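Local structure of outer membrane lipoprotein carrier protein LolA (Thermus thermophilus, 2YZY) at residues A8-I11 / L12-E16; V69-E72 / K73-W76; F162-E165 / K166-L170; L183-A186 / Q187-Y191. The protein is of uncharacterised function but has a LolA-like fold and probably carries lipoproteins to the outer membrane. All blocks are in the same frame, centred on the assembly; numbering follows the deposited sequence.

Overall arrangement
The four contacts illustrate how short-range chemistry finishes the ends and edges of a LolA-like fold rich in mostly antiparallel beta strands. Interaction 1 lies within helix 7-18, interactions 2 and 3 close two beta hairpins, and interaction 4 caps the start of the short helix 185-188 and runs past its end. Only interactions 2 and 4 touch, their centres about 12 Å apart: CZ3 of Trp76 lies 3.4 Å from O of Lys189, and CG2 of Val69 is 3.5 Å from O of Leu188. Interactions 2 and 3, on opposite sides of the chain's centre, are about 30 Å apart between centres. Interaction 3 also borders a bound methylpentanediol, probably from the crystallisation liquor, about 4 Å from the Leu163 side chain.

Interaction 1 (A8-I11 / L12-E16); sequences AQEI and LDRVE
Two turns of alpha helix run unbroken from Ala8 to Glu16, and four successive i to i+4 backbone bonds join the halves, from N of Leu12 on O of Ala8 (2.9 Å) to N of Val15 on O of Ile11 (3.0 Å). This amphipathic helix follows a textbook division. Ala8, Ile11, Leu12 and Val15 face the sheet, where Ile11 meets Trp131 and Leu133 of strand 128-136 and Ile150 of strand 145-151, while Val15 also touches Ile150.

The outward side carries two polar i to i+4 pairs. In the looser one, the extended chains of Glu10 and Arg14 run alongside each other in the same direction, and OE2 of Glu10 reaches NH2 of Arg14 in a long salt bridge of 3.7 Å, the carboxylate and guanidinium planes turned 42° apart.

Gln9 and Asp13 engage more closely. With CG of Gln9 opposite the backbone N (chi1 -175°), a bend at chi2 brings the amide back over the next turn. Its NE2 donates to OD1 of Asp13 at 2.9 Å and only weakly to OD2. The acceptor OD1 lies in the plane of the Gln9 amide, whereas NE2 approaches that oxygen from 40° above the carboxylate plane.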
loop_
_atom_site.group_PDB
_atom_site.type_symbol
_atom_site.label_atom_id
_atom_site.label_comp_id
_atom_site.label_asym_id
_atom_site.label_seq_id
_atom_site.Cartn_x
_atom_site.Cartn_y
_atom_site.Cartn_z
ATOM N N ALA A 8 10.004 12.570 -11.810
ATOM C CA ALA A 8 9.341 11.551 -11.009
ATOM C C ALA A 8 9.554 11.869 -9.534
ATOM O O ALA A 8 8.637 11.759 -8.723
ATOM C CB ALA A 8 9.906 10.174 -11.337
ATOM N N GLN A 9 10.775 12.269 -9.195
ATOM C CA GLN A 9 11.107 12.603 -7.816
ATOM C C GLN A 9 10.246 13.758 -7.320
ATOM O O GLN A 9 9.767 13.742 -6.187
ATOM C CB GLN A 9 12.587 12.974 -7.704
ATOM C CG GLN A 9 13.051 13.225 -6.280
ATOM C CD GLN A 9 12.773 12.047 -5.367
ATOM O OE1 GLN A 9 13.240 10.933 -5.609
ATOM N NE2 GLN A 9 12.006 12.286 -4.310
ATOM N N GLU A 10 10.047 14.757 -8.175
ATOM C CA GLU A 10 9.236 15.914 -7.817
ATOM C C GLU A 10 7.808 15.494 -7.498
ATOM O O GLU A 10 7.199 15.985 -6.547
ATOM C CB GLU A 10 9.217 16.928 -8.962
ATOM C CG GLU A 10 8.267 18.092 -8.726
ATOM C CD GLU A 10 8.228 19.063 -9.889
ATOM O OE1 GLU A 10 7.922 18.629 -11.020
ATOM O OE2 GLU A 10 8.500 20.262 -9.671
ATOM N N ILE A 11 7.275 14.586 -8.308
ATOM C CA ILE A 11 5.917 14.097 -8.119
ATOM C C ILE A 11 5.802 13.322 -6.813
ATOM O O ILE A 11 4.861 13.522 -6.042
ATOM C CB ILE A 11 5.496 13.195 -9.298
ATOM C CG1 ILE A 11 5.437 14.032 -10.579
ATOM C CG2 ILE A 11 4.155 12.541 -9.011
ATOM C CD1 ILE A 11 5.142 13.235 -11.826
ATOM N N LEU A 12 6.763 12.440 -6.564
ATOM C CA LEU A 12 6.758 11.652 -5.341
ATOM C C LEU A 12 6.842 12.576 -4.132
ATOM O O LEU A 12 6.205 12.328 -3.110
ATOM C CB LEU A 12 7.928 10.664 -5.333
ATOM C CG LEU A 12 7.890 9.571 -6.407
ATOM C CD1 LEU A 12 9.095 8.655 -6.245
ATOM C CD2 LEU A 12 6.598 8.776 -6.285
ATOM N N ASP A 13 7.623 13.647 -4.253
ATOM C CA ASP A 13 7.762 14.601 -3.157
ATOM C C ASP A 13 6.424 15.275 -2.870
ATOM O O ASP A 13 6.077 15.506 -1.714
ATOM C CB ASP A 13 8.815 15.666 -3.488
ATOM C CG ASP A 13 10.209 15.084 -3.634
ATOM O OD1 ASP A 13 10.599 14.252 -2.788
ATOM O OD2 ASP A 13 10.921 15.467 -4.588
ATOM N N ARG A 14 5.679 15.588 -3.926
ATOM C CA ARG A 14 4.373 16.222 -3.783
ATOM C C ARG A 14 3.411 15.282 -3.063
ATOM O O ARG A 14 2.610 15.709 -2.230
ATOM C CB ARG A 14 3.798 16.583 -5.154
ATOM C CG ARG A 14 4.557 17.678 -5.891
ATOM C CD ARG A 14 3.935 17.947 -7.255
ATOM N NE ARG A 14 4.603 19.038 -7.961
ATOM C CZ ARG A 14 4.620 20.300 -7.544
ATOM N NH1 ARG A 14 4.001 20.640 -6.420
ATOM N NH2 ARG A 14 5.258 21.224 -8.248
ATOM N N VAL A 15 3.496 13.998 -3.395
ATOM C CA VAL A 15 2.641 12.994 -2.779
ATOM C C VAL A 15 2.925 12.904 -1.284
ATOM O O VAL A 15 2.005 12.933 -0.469
ATOM C CB VAL A 15 2.867 11.602 -3.412
ATOM C CG1 VAL A 15 2.099 10.537 -2.632
ATOM C CG2 VAL A 15 2.414 11.617 -4.866
ATOM N N GLU A 16 4.203 12.805 -0.933
ATOM C CA GLU A 16 4.607 12.698 0.464
ATOM C C GLU A 16 4.079 13.866 1.286
ATOM O O GLU A 16 3.552 13.676 2.383
ATOM C CB GLU A 16 6.132 12.632 0.569
ATOM C CG GLU A 16 6.638 12.365 1.978
ATOM C CD GLU A 16 8.116 12.025 2.012
ATOM O OE1 GLU A 16 8.939 12.892 1.648
ATOM O OE2 GLU A 16 8.455 10.886 2.397
#

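Interaction 2 (V69-E72 / K73-W76); sequences VITE and KEVW
The carbonyl oxygen of Glu74 receives two hydrogen bonds from one residue, N of Thr71 at 2.9 Å and OG1 of Thr71 at 2.8 Å, and this double grip closes the tight beta hairpin between strands 67-70 and 75-79. The two donors approach differently: the amide comes nearly head-on to the carbonyl, with a C=O...N angle of 166°, whereas the hydroxyl comes at 119°. OG1 of Thr71 can reach inward because it is lodged between its own backbone N and carbonyl carbon (chi1 64°). There it also meets N of Lys73, so the one hydroxyl donates to Glu74 and weakly accepts from Lys73.

Further from the turn, Val69 and Trp76 form an antiparallel hydrogen-bonded pair. The N of each meets the O of the other at 2.8 Å, and both donors lie in the carbonyl plane. Ile70 and Val75 form the neighbouring non-hydrogen-bonded pair; their side chains lie alongside each other, with CG2 of Ile70 and CG2 of Val75 in loose contact at 4.2 Å.

Strands 52-59 and 84-88 extend the hairpin on either side, through backbone bonds of Ile70 with Phe53 and Val75 with Ser88. On the other face from Ile70 and Val75, the indole of Trp76 also touches Leu85 and Ile87, and its CE3 rests 3.9 Å from CB of Val69.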
loop_
_atom_site.group_PDB
_atom_site.type_symbol
_atom_site.label_atom_id
_atom_site.label_comp_id
_atom_site.label_asym_id
_atom_site.label_seq_id
_atom_site.Cartn_x
_atom_site.Cartn_y
_atom_site.Cartn_z
ATOM N N VAL A 69 0.760 -4.249 11.181
ATOM C CA VAL A 69 0.933 -2.942 11.796
ATOM C C VAL A 69 2.408 -2.599 11.645
ATOM O O VAL A 69 3.277 -3.389 12.015
ATOM C CB VAL A 69 0.563 -2.944 13.291
ATOM C CG1 VAL A 69 0.825 -1.559 13.889
ATOM C CG2 VAL A 69 -0.901 -3.305 13.459
ATOM N N ILE A 70 2.689 -1.434 11.076
ATOM C CA ILE A 70 4.071 -1.025 10.887
ATOM C C ILE A 70 4.372 0.233 11.685
ATOM O O ILE A 70 3.599 1.190 11.680
ATOM C CB ILE A 70 4.382 -0.762 9.396
ATOM C CG1 ILE A 70 4.087 -2.019 8.575
ATOM C CG2 ILE A 70 5.849 -0.369 9.229
ATOM C CD1 ILE A 70 4.189 -1.815 7.083
ATOM N N THR A 71 5.494 0.207 12.391
ATOM C CA THR A 71 5.935 1.347 13.179
ATOM C C THR A 71 7.376 1.602 12.768
ATOM O O THR A 71 7.940 0.844 11.977
ATOM C CB THR A 71 5.889 1.053 14.691
ATOM O OG1 THR A 71 6.824 0.013 15.007
ATOM C CG2 THR A 71 4.493 0.614 15.105
ATOM N N GLU A 72 7.975 2.667 13.287
ATOM C CA GLU A 72 9.356 2.965 12.942
ATOM C C GLU A 72 10.262 1.894 13.538
ATOM O O GLU A 72 11.300 1.555 12.969
ATOM C CB GLU A 72 9.768 4.335 13.487
ATOM C CG GLU A 72 9.828 4.408 15.007
ATOM C CD GLU A 72 10.542 5.651 15.503
ATOM O OE1 GLU A 72 10.648 5.827 16.736
ATOM O OE2 GLU A 72 11.002 6.452 14.660
ATOM N N LYS A 73 9.848 1.353 14.681
ATOM C CA LYS A 73 10.626 0.342 15.384
ATOM C C LYS A 73 10.396 -1.099 14.940
ATOM O O LYS A 73 11.353 -1.831 14.690
ATOM C CB LYS A 73 10.369 0.448 16.890
ATOM C CG LYS A 73 11.159 -0.547 17.725
ATOM C CD LYS A 73 10.833 -0.410 19.204
ATOM C CE LYS A 73 11.635 -1.397 20.035
ATOM N NZ LYS A 73 11.387 -2.804 19.612
ATOM N N GLU A 74 9.138 -1.519 14.841
ATOM C CA GLU A 74 8.881 -2.898 14.451
ATOM C C GLU A 74 7.634 -3.120 13.609
ATOM O O GLU A 74 6.848 -2.202 13.371
ATOM C CB GLU A 74 8.820 -3.777 15.702
ATOM C CG GLU A 74 7.604 -3.552 16.578
ATOM C CD GLU A 74 7.848 -3.956 18.020
ATOM O OE1 GLU A 74 8.538 -4.972 18.254
ATOM O OE2 GLU A 74 7.340 -3.260 18.923
ATOM N N VAL A 75 7.475 -4.359 13.162
ATOM C CA VAL A 75 6.347 -4.756 12.335
ATOM C C VAL A 75 5.577 -5.894 12.990
ATOM O O VAL A 75 6.173 -6.854 13.474
ATOM C CB VAL A 75 6.829 -5.230 10.944
ATOM C CG1 VAL A 75 5.661 -5.787 10.142
ATOM C CG2 VAL A 75 7.482 -4.074 10.199
ATOM N N TRP A 76 4.254 -5.775 13.015
ATOM C CA TRP A 76 3.407 -6.818 13.575
ATOM C C TRP A 76 2.624 -7.450 12.437
ATOM O O TRP A 76 2.029 -6.747 11.623
ATOM C CB TRP A 76 2.373 -6.257 14.559
ATOM C CG TRP A 76 2.897 -5.638 15.813
ATOM C CD1 TRP A 76 4.171 -5.694 16.297
ATOM C CD2 TRP A 76 2.137 -4.881 16.762
ATOM N NE1 TRP A 76 4.252 -5.016 17.494
ATOM C CE2 TRP A 76 3.018 -4.507 17.801
ATOM C CE3 TRP A 76 0.796 -4.481 16.834
ATOM C CZ2 TRP A 76 2.599 -3.750 18.904
ATOM C CZ3 TRP A 76 0.379 -3.727 17.931
ATOM C CH2 TRP A 76 1.281 -3.371 18.950
#

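Interaction 3 (F162-E165 / K166-L170); sequences FLDE and KGKVL
Leu163 lays its CD2 methyl across Val169, 3.7 Å from CG2 of that residue, where the two side chains share one face of a beta hairpin. They belong to an antiparallel non-hydrogen-bonded pair, and the CD2 methyl of Leu163 also approaches O of Gly167.

Past this pair the chain reverses through a type I beta turn from Asp164 to Gly167, closed by N of Gly167 on O of Asp164 at 3.1 Å. That amide sits well above the carbonyl plane, 62° out of it. Gly167 takes a positive phi (93°), a conformation that glycine reaches readily.

The Asp164 carboxylate lies against one face of the turn. Its CG stands between the backbone N and the carbonyl carbon (chi1 68°), which turns OD1 toward the backbone amides that follow. OD1 accepts from N of Lys168 at 2.9 Å, met from above the carboxylate plane, and weakly from N of Lys166. Its other oxygen, OD2, lies against CB of Lys168 at 3.2 Å. Backbone bonds from N of Asp164 to O of Lys168 and from N of Leu170 to O of Phe162 continue the pairing.

The hairpin connects strands 156-163 and 169-180. Beside it, backbone bonds join Leu163 to Ala144 and Ala145, at the start of strand 145-151, and the Phe162 ring meets Phe143 edge-to-face.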
loop_
_atom_site.group_PDB
_atom_site.type_symbol
_atom_site.label_atom_id
_atom_site.label_comp_id
_atom_site.label_asym_id
_atom_site.label_seq_id
_atom_site.Cartn_x
_atom_site.Cartn_y
_atom_site.Cartn_z
ATOM N N PHE A 162 3.047 -4.337 -11.647
ATOM C CA PHE A 162 4.352 -4.988 -11.719
ATOM C C PHE A 162 4.373 -5.948 -12.902
ATOM O O PHE A 162 3.477 -6.779 -13.053
ATOM C CB PHE A 162 4.619 -5.731 -10.409
ATOM C CG PHE A 162 4.700 -4.824 -9.216
ATOM C CD1 PHE A 162 5.901 -4.210 -8.872
ATOM C CD2 PHE A 162 3.559 -4.532 -8.472
ATOM C CE1 PHE A 162 5.965 -3.313 -7.807
ATOM C CE2 PHE A 162 3.612 -3.637 -7.405
ATOM C CZ PHE A 162 4.819 -3.025 -7.072
ATOM N N LEU A 163 5.402 -5.826 -13.736
ATOM C CA LEU A 163 5.530 -6.648 -14.936
ATOM C C LEU A 163 6.783 -7.518 -14.949
ATOM O O LEU A 163 7.804 -7.152 -14.374
ATOM C CB LEU A 163 5.571 -5.741 -16.167
ATOM C CG LEU A 163 4.530 -4.624 -16.273
ATOM C CD1 LEU A 163 4.892 -3.708 -17.431
ATOM C CD2 LEU A 163 3.147 -5.217 -16.457
ATOM N N ASP A 164 6.706 -8.664 -15.621
ATOM C CA ASP A 164 7.873 -9.532 -15.719
ATOM C C ASP A 164 8.649 -9.145 -16.976
ATOM O O ASP A 164 8.351 -8.128 -17.606
ATOM C CB ASP A 164 7.475 -11.018 -15.760
ATOM C CG ASP A 164 6.751 -11.414 -17.038
ATOM O OD1 ASP A 164 6.751 -10.639 -18.017
ATOM O OD2 ASP A 164 6.188 -12.530 -17.066
ATOM N N GLU A 165 9.638 -9.957 -17.338
ATOM C CA GLU A 165 10.475 -9.700 -18.508
ATOM C C GLU A 165 9.717 -9.556 -19.829
ATOM O O GLU A 165 10.097 -8.751 -20.682
ATOM C CB GLU A 165 11.517 -10.814 -18.655
ATOM C CG GLU A 165 12.433 -10.990 -17.452
ATOM C CD GLU A 165 13.287 -9.766 -17.180
ATOM O OE1 GLU A 165 13.988 -9.310 -18.109
ATOM O OE2 GLU A 165 13.262 -9.264 -16.038
ATOM N N LYS A 166 8.658 -10.342 -20.000
ATOM C CA LYS A 166 7.868 -10.311 -21.230
ATOM C C LYS A 166 6.781 -9.238 -21.224
ATOM O O LYS A 166 6.075 -9.057 -22.216
ATOM C CB LYS A 166 7.222 -11.679 -21.471
ATOM C CG LYS A 166 8.210 -12.824 -21.643
ATOM C CD LYS A 166 9.068 -12.641 -22.885
ATOM C CE LYS A 166 10.006 -13.822 -23.088
ATOM N NZ LYS A 166 10.861 -13.648 -24.294
ATOM N N GLY A 167 6.649 -8.529 -20.108
ATOM C CA GLY A 167 5.631 -7.500 -20.014
ATOM C C GLY A 167 4.343 -8.041 -19.423
ATOM O O GLY A 167 3.320 -7.357 -19.404
ATOM N N LYS A 168 4.395 -9.281 -18.942
ATOM C CA LYS A 168 3.234 -9.927 -18.339
ATOM C C LYS A 168 2.976 -9.347 -16.951
ATOM O O LYS A 168 3.903 -9.148 -16.168
ATOM C CB LYS A 168 3.469 -11.437 -18.224
ATOM C CG LYS A 168 2.347 -12.194 -17.530
ATOM C CD LYS A 168 2.760 -13.626 -17.219
ATOM C CE LYS A 168 1.700 -14.343 -16.397
ATOM N NZ LYS A 168 2.148 -15.702 -15.981
ATOM N N VAL A 169 1.711 -9.075 -16.653
ATOM C CA VAL A 169 1.344 -8.518 -15.359
ATOM C C VAL A 169 1.439 -9.563 -14.252
ATOM O O VAL A 169 0.820 -10.625 -14.327
ATOM C CB VAL A 169 -0.091 -7.951 -15.384
ATOM C CG1 VAL A 169 -0.509 -7.524 -13.984
ATOM C CG2 VAL A 169 -0.160 -6.769 -16.337
ATOM N N LEU A 170 2.224 -9.250 -13.229
ATOM C CA LEU A 170 2.403 -10.136 -12.086
ATOM C C LEU A 170 1.452 -9.699 -10.979
ATOM O O LEU A 170 0.920 -10.522 -10.234
ATOM C CB LEU A 170 3.846 -10.069 -11.588
ATOM C CG LEU A 170 4.903 -10.595 -12.562
ATOM C CD1 LEU A 170 6.294 -10.249 -12.056
ATOM C CD2 LEU A 170 4.742 -12.100 -12.720
#

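Interaction 4 (L183-A186 / Q187-Y191); sequences LTEA and QLKRY
The carbonyl oxygen of Thr184 is gripped by N of Leu188 at 3.0 Å, with a nearly straight N-H...O angle of 176°, and more weakly by N of Gln187. Thr184 is the N-cap of the short helix 185-188, and with Gln187 it builds a capping box, in which each side chain serves the other's backbone amide. OG1 of Thr184 accepts from N of Gln187 at 3.3 Å; in return OE1 of Gln187 accepts from N of Thr184 at 2.9 Å. The reciprocal bond depends on the Gln187 chain, which leaves beside its own backbone N (chi1 -67°) and then extends back across the helix start, its CG passing 3.3 Å from OG1 of Thr184. Two amides at the beginning of the helix thereby gain side-chain acceptors.

One turn on, N of Lys189 bonds to O of Glu185, and the Lys189 chain bends at chi3 to bring its CE close against CB of Glu185. Their charged ends meet in a long salt bridge, NZ of Lys189 to OE2 of Glu185 at 3.6 Å. At the other end of the helix, NH1 of Arg190 donates to O of Gln187 at 2.8 Å. That oxygen lies in the guanidinium plane, although NH1 stands 46° above the carbonyl's own plane.

On the inner side, CD1 of Leu183 and CD1 of Leu188 approach loosely, and both residues pack on Tyr45 of strand 39-47. Strand 52-59 supplies polar ties where the helix ends: Arg54 bonds to the carbonyls of Leu188 and Arg190, and Glu56 forms a salt bridge with Arg190.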
loop_
_atom_site.group_PDB
_atom_site.type_symbol
_atom_site.label_atom_id
_atom_site.label_comp_id
_atom_site.label_asym_id
_atom_site.label_seq_id
_atom_site.Cartn_x
_atom_site.Cartn_y
_atom_site.Cartn_z
ATOM N N LEU A 183 -7.105 9.467 12.878
ATOM C CA LEU A 183 -6.863 8.143 13.432
ATOM C C LEU A 183 -6.013 8.277 14.676
ATOM O O LEU A 183 -5.297 9.270 14.844
ATOM C CB LEU A 183 -6.141 7.272 12.402
ATOM C CG LEU A 183 -6.879 7.040 11.084
ATOM C CD1 LEU A 183 -5.907 6.518 10.028
ATOM C CD2 LEU A 183 -8.028 6.057 11.300
ATOM N N THR A 184 -6.080 7.273 15.542
ATOM C CA THR A 184 -5.311 7.287 16.776
ATOM C C THR A 184 -4.490 6.016 16.937
ATOM O O THR A 184 -4.738 5.007 16.274
ATOM C CB THR A 184 -6.226 7.402 18.000
ATOM O OG1 THR A 184 -7.026 6.215 18.108
ATOM C CG2 THR A 184 -7.133 8.622 17.880
ATOM N N GLU A 185 -3.511 6.064 17.834
ATOM C CA GLU A 185 -2.681 4.898 18.080
ATOM C C GLU A 185 -3.525 3.773 18.679
ATOM O O GLU A 185 -3.288 2.600 18.400
ATOM C CB GLU A 185 -1.519 5.248 19.021
ATOM C CG GLU A 185 -1.926 5.776 20.385
ATOM C CD GLU A 185 -0.734 5.945 21.311
ATOM O OE1 GLU A 185 0.232 6.632 20.916
ATOM O OE2 GLU A 185 -0.761 5.392 22.433
ATOM N N ALA A 186 -4.518 4.127 19.491
ATOM C CA ALA A 186 -5.378 3.119 20.101
ATOM C C ALA A 186 -6.074 2.311 19.014
ATOM O O ALA A 186 -6.276 1.103 19.151
ATOM C CB ALA A 186 -6.414 3.781 21.010
ATOM N N GLN A 187 -6.448 2.982 17.931
ATOM C CA GLN A 187 -7.108 2.292 16.832
ATOM C C GLN A 187 -6.126 1.444 16.031
ATOM O O GLN A 187 -6.327 0.243 15.860
ATOM C CB GLN A 187 -7.769 3.293 15.877
ATOM C CG GLN A 187 -8.943 4.058 16.456
ATOM C CD GLN A 187 -9.413 5.165 15.530
ATOM O OE1 GLN A 187 -8.604 5.920 14.986
ATOM N NE2 GLN A 187 -10.723 5.276 15.356
ATOM N N LEU A 188 -5.054 2.066 15.551
ATOM C CA LEU A 188 -4.093 1.353 14.714
ATOM C C LEU A 188 -3.215 0.306 15.389
ATOM O O LEU A 188 -2.694 -0.590 14.717
ATOM C CB LEU A 188 -3.229 2.364 13.955
ATOM C CG LEU A 188 -4.028 3.390 13.140
ATOM C CD1 LEU A 188 -3.071 4.168 12.249
ATOM C CD2 LEU A 188 -5.091 2.699 12.295
ATOM N N LYS A 189 -3.049 0.402 16.705
ATOM C CA LYS A 189 -2.234 -0.577 17.417
ATOM C C LYS A 189 -3.058 -1.620 18.163
ATOM O O LYS A 189 -2.533 -2.345 19.010
ATOM C CB LYS A 189 -1.284 0.124 18.392
ATOM C CG LYS A 189 -0.169 0.896 17.707
ATOM C CD LYS A 189 0.848 1.422 18.715
ATOM C CE LYS A 189 0.212 2.393 19.693
ATOM N NZ LYS A 189 1.191 2.918 20.689
ATOM N N ARG A 190 -4.349 -1.700 17.858
ATOM C CA ARG A 190 -5.199 -2.682 18.522
ATOM C C ARG A 190 -4.838 -4.081 18.034
ATOM O O ARG A 190 -4.386 -4.259 16.900
ATOM C CB ARG A 190 -6.678 -2.394 18.243
ATOM C CG ARG A 190 -7.137 -2.662 16.814
ATOM C CD ARG A 190 -8.581 -2.208 16.644
ATOM N NE ARG A 190 -9.165 -2.654 15.379
ATOM C CZ ARG A 190 -8.856 -2.158 14.184
ATOM N NH1 ARG A 190 -7.965 -1.182 14.068
ATOM N NH2 ARG A 190 -9.439 -2.654 13.097
ATOM N N TYR A 191 -5.032 -5.072 18.898
ATOM C CA TYR A 191 -4.726 -6.457 18.559
ATOM C C TYR A 191 -5.536 -7.402 19.442
ATOM O O TYR A 191 -5.982 -7.021 20.526
ATOM C CB TYR A 191 -3.230 -6.723 18.769
ATOM C CG TYR A 191 -2.806 -6.581 20.214
ATOM C CD1 TYR A 191 -3.009 -7.617 21.126
ATOM C CD2 TYR A 191 -2.260 -5.389 20.685
ATOM C CE1 TYR A 191 -2.684 -7.466 22.474
ATOM C CE2 TYR A 191 -1.932 -5.228 22.030
ATOM C CZ TYR A 191 -2.148 -6.269 22.917
ATOM O OH TYR A 191 -1.834 -6.111 24.249
#